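Local structure of pyruvate formate-lyase 2 (Archaeoglobus fulgidus, 2F3O) at residues A[270-280]-A[330-340]; A[154-162]-A[422-433]. The protein is a glycyl radical enzyme of undetermined substrate, probably a lyase working through a radical held on its own backbone. One frame throughout, in Å; residues are numbered along the deposited sequence.

Contact 1: residues A[270-280]-A[330-340]. With GOL (glycerol), chain D.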
# COMPACT_ATOMS: atom_id res chain seq x y z
N GLU A 270 -16.75 -18.49 26.27
CA GLU A 270 -18.22 -18.57 26.41
C GLU A 270 -19.05 -17.35 26.08
O GLU A 270 -20.27 -17.44 26.08
CB GLU A 270 -18.54 -18.91 27.85
CG GLU A 270 -17.34 -19.45 28.60
CD GLU A 270 -16.55 -18.41 29.38
OE1 GLU A 270 -17.15 -17.42 29.89
OE2 GLU A 270 -15.30 -18.58 29.49
N GLN A 271 -18.42 -16.20 25.82
CA GLN A 271 -19.20 -14.98 25.71
C GLN A 271 -19.64 -14.59 24.30
O GLN A 271 -18.82 -14.27 23.43
CB GLN A 271 -18.47 -13.82 26.39
CG GLN A 271 -18.04 -14.12 27.78
CD GLN A 271 -19.20 -14.41 28.66
OE1 GLN A 271 -20.13 -13.62 28.71
NE2 GLN A 271 -19.16 -15.54 29.37
N ALA A 272 -20.94 -14.63 24.09
CA ALA A 272 -21.60 -13.89 23.03
C ALA A 272 -21.39 -14.38 21.62
O ALA A 272 -21.52 -13.60 20.69
CB ALA A 272 -21.32 -12.40 23.14
N ILE A 273 -21.07 -15.66 21.46
CA ILE A 273 -20.98 -16.23 20.13
C ILE A 273 -22.40 -16.40 19.64
O ILE A 273 -23.13 -17.25 20.13
CB ILE A 273 -20.27 -17.58 20.17
CG1 ILE A 273 -18.94 -17.46 20.88
CG2 ILE A 273 -20.07 -18.12 18.77
CD1 ILE A 273 -18.20 -18.76 20.95
N SER A 274 -22.81 -15.58 18.68
CA SER A 274 -24.23 -15.45 18.35
C SER A 274 -24.57 -15.95 16.97
O SER A 274 -23.68 -16.24 16.16
CB SER A 274 -24.64 -13.99 18.51
OG SER A 274 -24.29 -13.53 19.81
N MET A 275 -25.85 -16.08 16.68
CA MET A 275 -26.27 -16.72 15.44
C MET A 275 -26.79 -15.75 14.37
O MET A 275 -27.06 -16.16 13.25
CB MET A 275 -27.30 -17.80 15.73
CG MET A 275 -26.70 -19.07 16.29
SD MET A 275 -27.96 -20.11 17.07
CE MET A 275 -27.64 -19.76 18.81
N GLY A 276 -26.92 -14.48 14.73
CA GLY A 276 -27.25 -13.46 13.75
C GLY A 276 -28.69 -13.40 13.33
O GLY A 276 -29.59 -13.73 14.09
N ARG A 277 -28.93 -12.97 12.11
CA ARG A 277 -30.30 -12.88 11.62
C ARG A 277 -30.85 -14.21 11.15
O ARG A 277 -31.12 -14.41 9.97
CB ARG A 277 -30.41 -11.84 10.52
CG ARG A 277 -30.01 -10.48 10.97
CD ARG A 277 -30.23 -9.49 9.86
NE ARG A 277 -31.62 -9.08 9.81
CZ ARG A 277 -32.05 -8.16 8.96
NH1 ARG A 277 -31.18 -7.62 8.14
NH2 ARG A 277 -33.32 -7.79 8.95
N ILE A 278 -31.05 -15.09 12.14
CA ILE A 278 -31.47 -16.46 11.97
C ILE A 278 -32.83 -16.62 11.28
O ILE A 278 -33.04 -17.59 10.56
CB ILE A 278 -31.44 -17.17 13.34
CG1 ILE A 278 -31.41 -18.69 13.20
CG2 ILE A 278 -32.58 -16.70 14.22
CD1 ILE A 278 -30.99 -19.40 14.46
N ASP A 279 -33.72 -15.65 11.45
CA ASP A 279 -35.03 -15.71 10.80
C ASP A 279 -34.93 -15.39 9.31
O ASP A 279 -35.75 -15.84 8.51
CB ASP A 279 -36.05 -14.81 11.50
CG ASP A 279 -35.70 -13.34 11.42
OD1 ASP A 279 -34.52 -12.98 11.62
OD2 ASP A 279 -36.61 -12.54 11.19
N GLN A 280 -33.91 -14.62 8.94
CA GLN A 280 -33.73 -14.23 7.57
C GLN A 280 -33.12 -15.35 6.72
O GLN A 280 -33.50 -15.55 5.56
CB GLN A 280 -32.85 -12.99 7.52
CG GLN A 280 -33.39 -11.88 8.33
CD GLN A 280 -34.76 -11.44 7.86
OE1 GLN A 280 -34.99 -11.23 6.66
NE2 GLN A 280 -35.68 -11.29 8.80
N ALA A 330 -24.00 -15.10 32.73
CA ALA A 330 -24.00 -14.42 31.45
C ALA A 330 -23.10 -15.13 30.46
O ALA A 330 -21.89 -15.22 30.64
CB ALA A 330 -23.54 -13.01 31.64
N THR A 331 -23.71 -15.68 29.42
CA THR A 331 -22.93 -16.24 28.33
C THR A 331 -23.39 -15.56 27.06
O THR A 331 -22.60 -14.92 26.37
CB THR A 331 -23.10 -17.76 28.23
OG1 THR A 331 -24.49 -18.10 28.17
CG2 THR A 331 -22.47 -18.44 29.44
N ASN A 332 -24.68 -15.73 26.76
CA ASN A 332 -25.38 -14.90 25.80
C ASN A 332 -25.18 -15.18 24.33
O ASN A 332 -24.81 -14.28 23.58
CB ASN A 332 -25.24 -13.42 26.13
CG ASN A 332 -25.97 -13.06 27.38
OD1 ASN A 332 -27.17 -13.22 27.43
ND2 ASN A 332 -25.26 -12.64 28.41
N GLN A 333 -25.43 -16.42 23.94
CA GLN A 333 -25.56 -16.76 22.54
C GLN A 333 -26.80 -16.06 22.05
O GLN A 333 -27.90 -16.49 22.34
CB GLN A 333 -25.72 -18.26 22.33
CG GLN A 333 -24.46 -19.06 22.55
CD GLN A 333 -24.75 -20.51 22.78
OE1 GLN A 333 -25.09 -21.24 21.85
NE2 GLN A 333 -24.61 -20.95 24.02
N ALA A 334 -26.63 -14.98 21.31
CA ALA A 334 -27.76 -14.18 20.91
C ALA A 334 -28.38 -14.63 19.60
O ALA A 334 -27.76 -15.30 18.80
CB ALA A 334 -27.36 -12.74 20.83
N VAL A 335 -29.62 -14.22 19.38
CA VAL A 335 -30.29 -14.55 18.16
C VAL A 335 -30.98 -13.26 17.72
O VAL A 335 -31.49 -12.53 18.57
CB VAL A 335 -31.22 -15.78 18.42
CG1 VAL A 335 -32.68 -15.40 18.63
CG2 VAL A 335 -31.05 -16.83 17.33
N THR A 336 -30.93 -12.92 16.42
CA THR A 336 -31.56 -11.68 15.92
C THR A 336 -32.73 -11.97 14.97
O THR A 336 -32.54 -12.57 13.91
CB THR A 336 -30.56 -10.77 15.19
OG1 THR A 336 -29.38 -10.61 15.98
CG2 THR A 336 -31.16 -9.40 14.88
N ILE A 337 -33.92 -11.54 15.36
CA ILE A 337 -35.10 -11.66 14.50
C ILE A 337 -35.70 -10.31 14.11
O ILE A 337 -35.52 -9.31 14.81
CB ILE A 337 -36.20 -12.58 15.14
CG1 ILE A 337 -36.82 -11.94 16.39
CG2 ILE A 337 -35.65 -13.94 15.48
CD1 ILE A 337 -37.82 -12.83 17.09
N GLY A 338 -36.42 -10.28 13.00
CA GLY A 338 -37.10 -9.06 12.56
C GLY A 338 -36.19 -8.07 11.87
O GLY A 338 -35.04 -8.37 11.58
N GLY A 339 -36.70 -6.89 11.59
CA GLY A 339 -35.88 -5.85 10.98
C GLY A 339 -36.19 -5.67 9.52
O GLY A 339 -37.16 -6.23 9.01
N CYS A 340 -35.36 -4.89 8.83
CA CYS A 340 -35.60 -4.59 7.42
C CYS A 340 -34.54 -5.17 6.47
O CYS A 340 -33.51 -5.71 6.91
CB CYS A 340 -35.65 -3.08 7.24
SG CYS A 340 -34.07 -2.31 7.52
C1 GOL D . -22.19 -9.48 26.07
O1 GOL D . -21.33 -8.44 25.71
C2 GOL D . -21.73 -10.08 27.38
O2 GOL D . -20.32 -9.99 27.57
C3 GOL D . -22.19 -11.52 27.32
O3 GOL D . -22.39 -11.95 28.64
O HOH W 1 -27.38 -12.72 16.90

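Contact 2: residues A[154-162]-A[422-433]. With GOL (glycerol), chain D.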
# COMPACT_ATOMS: atom_id res chain seq x y z
N SER A 154 -14.09 -13.62 21.20
CA SER A 154 -15.48 -13.99 20.91
C SER A 154 -16.36 -12.78 20.50
O SER A 154 -15.93 -11.96 19.68
CB SER A 154 -16.12 -14.71 22.09
OG SER A 154 -15.49 -15.95 22.36
N HIS A 155 -17.55 -12.68 21.08
CA HIS A 155 -18.48 -11.57 20.81
C HIS A 155 -18.68 -11.26 19.35
O HIS A 155 -18.36 -10.17 18.91
CB HIS A 155 -18.02 -10.29 21.50
CG HIS A 155 -18.02 -10.39 22.98
ND1 HIS A 155 -17.00 -10.98 23.69
CD2 HIS A 155 -18.94 -9.99 23.90
CE1 HIS A 155 -17.28 -10.94 24.97
NE2 HIS A 155 -18.46 -10.36 25.13
N VAL A 156 -19.19 -12.21 18.60
CA VAL A 156 -19.45 -11.98 17.20
C VAL A 156 -20.62 -12.85 16.82
O VAL A 156 -20.70 -14.00 17.25
CB VAL A 156 -18.18 -12.26 16.32
CG1 VAL A 156 -17.54 -13.58 16.67
CG2 VAL A 156 -18.51 -12.18 14.83
N ALA A 157 -21.57 -12.30 16.08
CA ALA A 157 -22.54 -13.12 15.40
C ALA A 157 -21.88 -13.80 14.18
O ALA A 157 -21.44 -13.13 13.24
CB ALA A 157 -23.74 -12.31 14.98
N VAL A 158 -21.80 -15.13 14.24
CA VAL A 158 -21.23 -16.00 13.23
C VAL A 158 -21.93 -15.89 11.89
O VAL A 158 -23.15 -15.88 11.82
CB VAL A 158 -21.40 -17.43 13.72
CG1 VAL A 158 -20.86 -18.41 12.72
CG2 VAL A 158 -20.74 -17.60 15.06
N ASN A 159 -21.15 -15.80 10.82
CA ASN A 159 -21.75 -15.70 9.50
C ASN A 159 -22.26 -17.05 8.99
O ASN A 159 -21.62 -17.70 8.17
CB ASN A 159 -20.74 -15.10 8.53
CG ASN A 159 -21.37 -14.61 7.24
OD1 ASN A 159 -22.48 -15.01 6.87
ND2 ASN A 159 -20.62 -13.77 6.51
N TYR A 160 -23.44 -17.45 9.47
CA TYR A 160 -24.06 -18.66 8.98
C TYR A 160 -24.44 -18.69 7.50
O TYR A 160 -24.20 -19.70 6.86
CB TYR A 160 -25.20 -19.14 9.88
CG TYR A 160 -24.63 -19.71 11.15
CD1 TYR A 160 -24.84 -19.09 12.37
CD2 TYR A 160 -23.82 -20.83 11.11
CE1 TYR A 160 -24.27 -19.60 13.52
CE2 TYR A 160 -23.24 -21.34 12.26
CZ TYR A 160 -23.47 -20.72 13.46
OH TYR A 160 -22.91 -21.23 14.60
N PRO A 161 -24.99 -17.58 6.95
CA PRO A 161 -25.21 -17.67 5.50
C PRO A 161 -23.97 -17.87 4.61
O PRO A 161 -24.11 -18.45 3.53
CB PRO A 161 -25.93 -16.36 5.17
CG PRO A 161 -25.71 -15.49 6.29
CD PRO A 161 -25.51 -16.32 7.49
N TYR A 162 -22.79 -17.42 5.05
CA TYR A 162 -21.53 -17.69 4.34
C TYR A 162 -21.24 -19.19 4.38
O TYR A 162 -20.84 -19.80 3.37
CB TYR A 162 -20.36 -16.93 5.01
CG TYR A 162 -19.01 -17.02 4.30
CD1 TYR A 162 -18.84 -16.47 3.04
CD2 TYR A 162 -17.91 -17.65 4.89
CE1 TYR A 162 -17.63 -16.52 2.39
CE2 TYR A 162 -16.66 -17.71 4.23
CZ TYR A 162 -16.55 -17.14 2.97
OH TYR A 162 -15.37 -17.17 2.24
N THR A 422 -26.75 -6.98 12.57
CA THR A 422 -27.11 -8.00 13.52
C THR A 422 -26.78 -7.52 14.92
O THR A 422 -26.14 -6.49 15.12
CB THR A 422 -26.32 -9.28 13.27
OG1 THR A 422 -26.79 -10.31 14.15
CG2 THR A 422 -24.83 -9.02 13.48
N THR A 423 -27.24 -8.27 15.90
CA THR A 423 -26.89 -8.00 17.25
C THR A 423 -26.09 -9.19 17.79
O THR A 423 -26.11 -10.27 17.21
CB THR A 423 -28.17 -7.75 18.07
OG1 THR A 423 -28.91 -8.96 18.14
CG2 THR A 423 -29.07 -6.70 17.41
N ASP A 424 -25.36 -8.98 18.87
CA ASP A 424 -24.73 -10.08 19.61
C ASP A 424 -24.59 -9.68 21.09
O ASP A 424 -24.58 -8.48 21.43
CB ASP A 424 -23.36 -10.44 19.03
CG ASP A 424 -22.37 -9.27 19.08
OD1 ASP A 424 -22.42 -8.41 18.17
OD2 ASP A 424 -21.53 -9.22 20.02
N GLY A 425 -24.47 -10.69 21.95
CA GLY A 425 -24.34 -10.45 23.38
C GLY A 425 -25.58 -9.91 24.06
O GLY A 425 -26.65 -10.49 23.93
N CYS A 426 -25.45 -8.81 24.79
CA CYS A 426 -26.59 -8.11 25.33
C CYS A 426 -27.27 -7.20 24.32
O CYS A 426 -28.41 -7.44 23.89
CB CYS A 426 -26.16 -7.23 26.47
SG CYS A 426 -25.21 -8.07 27.66
N VAL A 427 -26.59 -6.09 24.02
CA VAL A 427 -27.19 -4.98 23.26
C VAL A 427 -26.33 -4.50 22.09
O VAL A 427 -26.70 -3.56 21.39
CB VAL A 427 -27.51 -3.74 24.16
CG1 VAL A 427 -28.34 -4.14 25.35
CG2 VAL A 427 -26.24 -3.06 24.63
N GLU A 428 -25.18 -5.15 21.90
CA GLU A 428 -24.19 -4.77 20.89
C GLU A 428 -24.64 -4.99 19.44
O GLU A 428 -25.20 -6.03 19.11
CB GLU A 428 -22.90 -5.51 21.13
CG GLU A 428 -22.44 -5.40 22.57
CD GLU A 428 -22.74 -6.65 23.38
OE1 GLU A 428 -21.99 -7.63 23.26
OE2 GLU A 428 -23.74 -6.65 24.12
N ILE A 429 -24.39 -3.99 18.60
CA ILE A 429 -24.78 -4.04 17.19
C ILE A 429 -23.55 -4.00 16.29
O ILE A 429 -22.49 -3.47 16.66
CB ILE A 429 -25.74 -2.90 16.83
CG1 ILE A 429 -25.14 -1.55 17.22
CG2 ILE A 429 -27.06 -3.08 17.53
CD1 ILE A 429 -25.81 -0.41 16.50
N ALA A 430 -23.71 -4.56 15.09
CA ALA A 430 -22.59 -4.84 14.20
C ALA A 430 -23.11 -5.21 12.83
O ALA A 430 -24.18 -5.79 12.73
CB ALA A 430 -21.72 -6.00 14.76
N PRO A 431 -22.38 -4.84 11.77
CA PRO A 431 -22.63 -5.40 10.43
C PRO A 431 -22.60 -6.93 10.48
O PRO A 431 -21.71 -7.49 11.10
CB PRO A 431 -21.46 -4.87 9.59
CG PRO A 431 -20.52 -4.23 10.57
CD PRO A 431 -21.32 -3.82 11.75
N PHE A 432 -23.59 -7.58 9.87
CA PHE A 432 -23.71 -9.01 9.96
C PHE A 432 -22.76 -9.76 9.06
O PHE A 432 -22.84 -9.69 7.84
CB PHE A 432 -25.16 -9.44 9.70
CG PHE A 432 -25.41 -10.93 9.84
CD1 PHE A 432 -24.88 -11.66 10.88
CD2 PHE A 432 -26.23 -11.58 8.92
CE1 PHE A 432 -25.13 -13.03 10.99
CE2 PHE A 432 -26.48 -12.94 9.02
CZ PHE A 432 -25.93 -13.67 10.06
N GLY A 433 -21.85 -10.47 9.71
CA GLY A 433 -21.14 -11.53 9.04
C GLY A 433 -19.77 -11.17 8.50
O GLY A 433 -19.00 -12.05 8.12
C1 GOL D . -22.19 -9.48 26.07
O1 GOL D . -21.33 -8.44 25.71
C2 GOL D . -21.73 -10.08 27.38
O2 GOL D . -20.32 -9.99 27.57
C3 GOL D . -22.19 -11.52 27.32
O3 GOL D . -22.39 -11.95 28.64

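Contact 1: residues A[270-280]-A[330-340]
Arg277 and Asp279, at the start of helix 278-281, both reach across to residues 338-340, at and just beyond an edge strand of one five-stranded half of the α/β barrel of this glycyl radical fold, while the two segments run side by side in parallel. The guanidinium of Arg277 meets Cys340 end-on: NH1 and NH2 both donate to its carbonyl O, which lies in the guanidinium plane, NH2 at 2.9 Å. A bend at chi3 (82°) brings the group there, and NH2 also binds Gly338 O at 3.2 Å, slightly out of plane. Asp279 carries CG between its backbone N and carbonyl carbon (chi1 64°), and OD2 takes the nearly straight bond from Gly338 N at 2.9 Å from above the carboxylate plane; Thr352 OG1 is its second partner. Farther back, the side chains of Ile278 and Val335 cross obliquely, CG2 to CG2 at 3.5 Å, with Met355 of helix 350-362 packed on Ile278. Ser274 OG stands in for a backbone acceptor, receiving Ala334 N at 3.1 Å and donating to Ala272 O. At the glycerol end lies the amide of Gln271. Its NE2 donates to Ala330 O at 3.0 Å, each group lying in the plane of the other, and to Glu270 OE1. Two acceptors at NE2 are consistent with this flip of the amide, whose OE1 accepts from glycerol O3 at 2.8 Å, the same hydroxyl oxygen that receives Asn332 ND2.

Contact 2: residues A[154-162]-A[422-433]
The backbone of 154-162 passes over the β-hairpin of 422-433 without a main-chain hydrogen bond between them, the CA atoms of Asn159 and Gly433 coming within 4.2 Å and those of Ala157 and Asp424 within 5.6 Å. Residues 425-428 read Gly-Cys-Val-Glu, consistent with the cysteine loop that sits inside the barrel of glycyl radical enzymes. Asn159, N-cap of helix 160-164, uses both ends of its amide. With CG anti to its own N (chi1 -164°), OD1 caps Tyr162 N, and ND2 donates to Gly433 O at 2.9 Å from above the carbonyl plane; the backbone angles of Gly433 by themselves call for glycine. Replacing Asn159 with a leucine would probably leave Gly433 O without this donor and the first turn of the helix without its side-chain cap. Next to it the ring of Phe432 turns its edge to Ala157 CB, while Pro161 comes from the opposite direction to set CD 3.7 Å from CZ of Phe432. Tyr281 of the same chain and Tyr343 of the second subunit also pack on Phe432. At the other end, Asp424 OD2 comes near the backbone O of His155, two acceptors, and is bonded by Ser439 OG. His155 and Glu428 meet through the glycerol, the imidazole and carboxylate planes 51° apart. Ile153 O holds His155 ND1, and NE2 shares a hydrogen bond of 3.1 Å with glycerol O2. Both carboxylate oxygens of Glu428 are held: OE2 accepts Val427 N at 2.9 Å, and OE1, also bound by Ser439 OG, receives glycerol O1 at 2.7 Å.

In the fold
Both contacts are wholly buried near the middle of the chain, their centres about 6 Å apart, and contact 1 is nested along the sequence within the loop that contact 2 closes. The short strands 156-157 and 273-274 pair in parallel and join them, and Thr336 reaches Thr423 from one to the other. Their chemistry differs: contact 1 follows an edge strand of a barrel half with a series of main-chain and side-chain hydrogen bonds, whereas contact 2 buries about half as much area and has a single direct hydrogen bond. They share the glycerol pocket, where Asp440 adds a further bond, and at their far ends both touch Tyr343 of the second subunit.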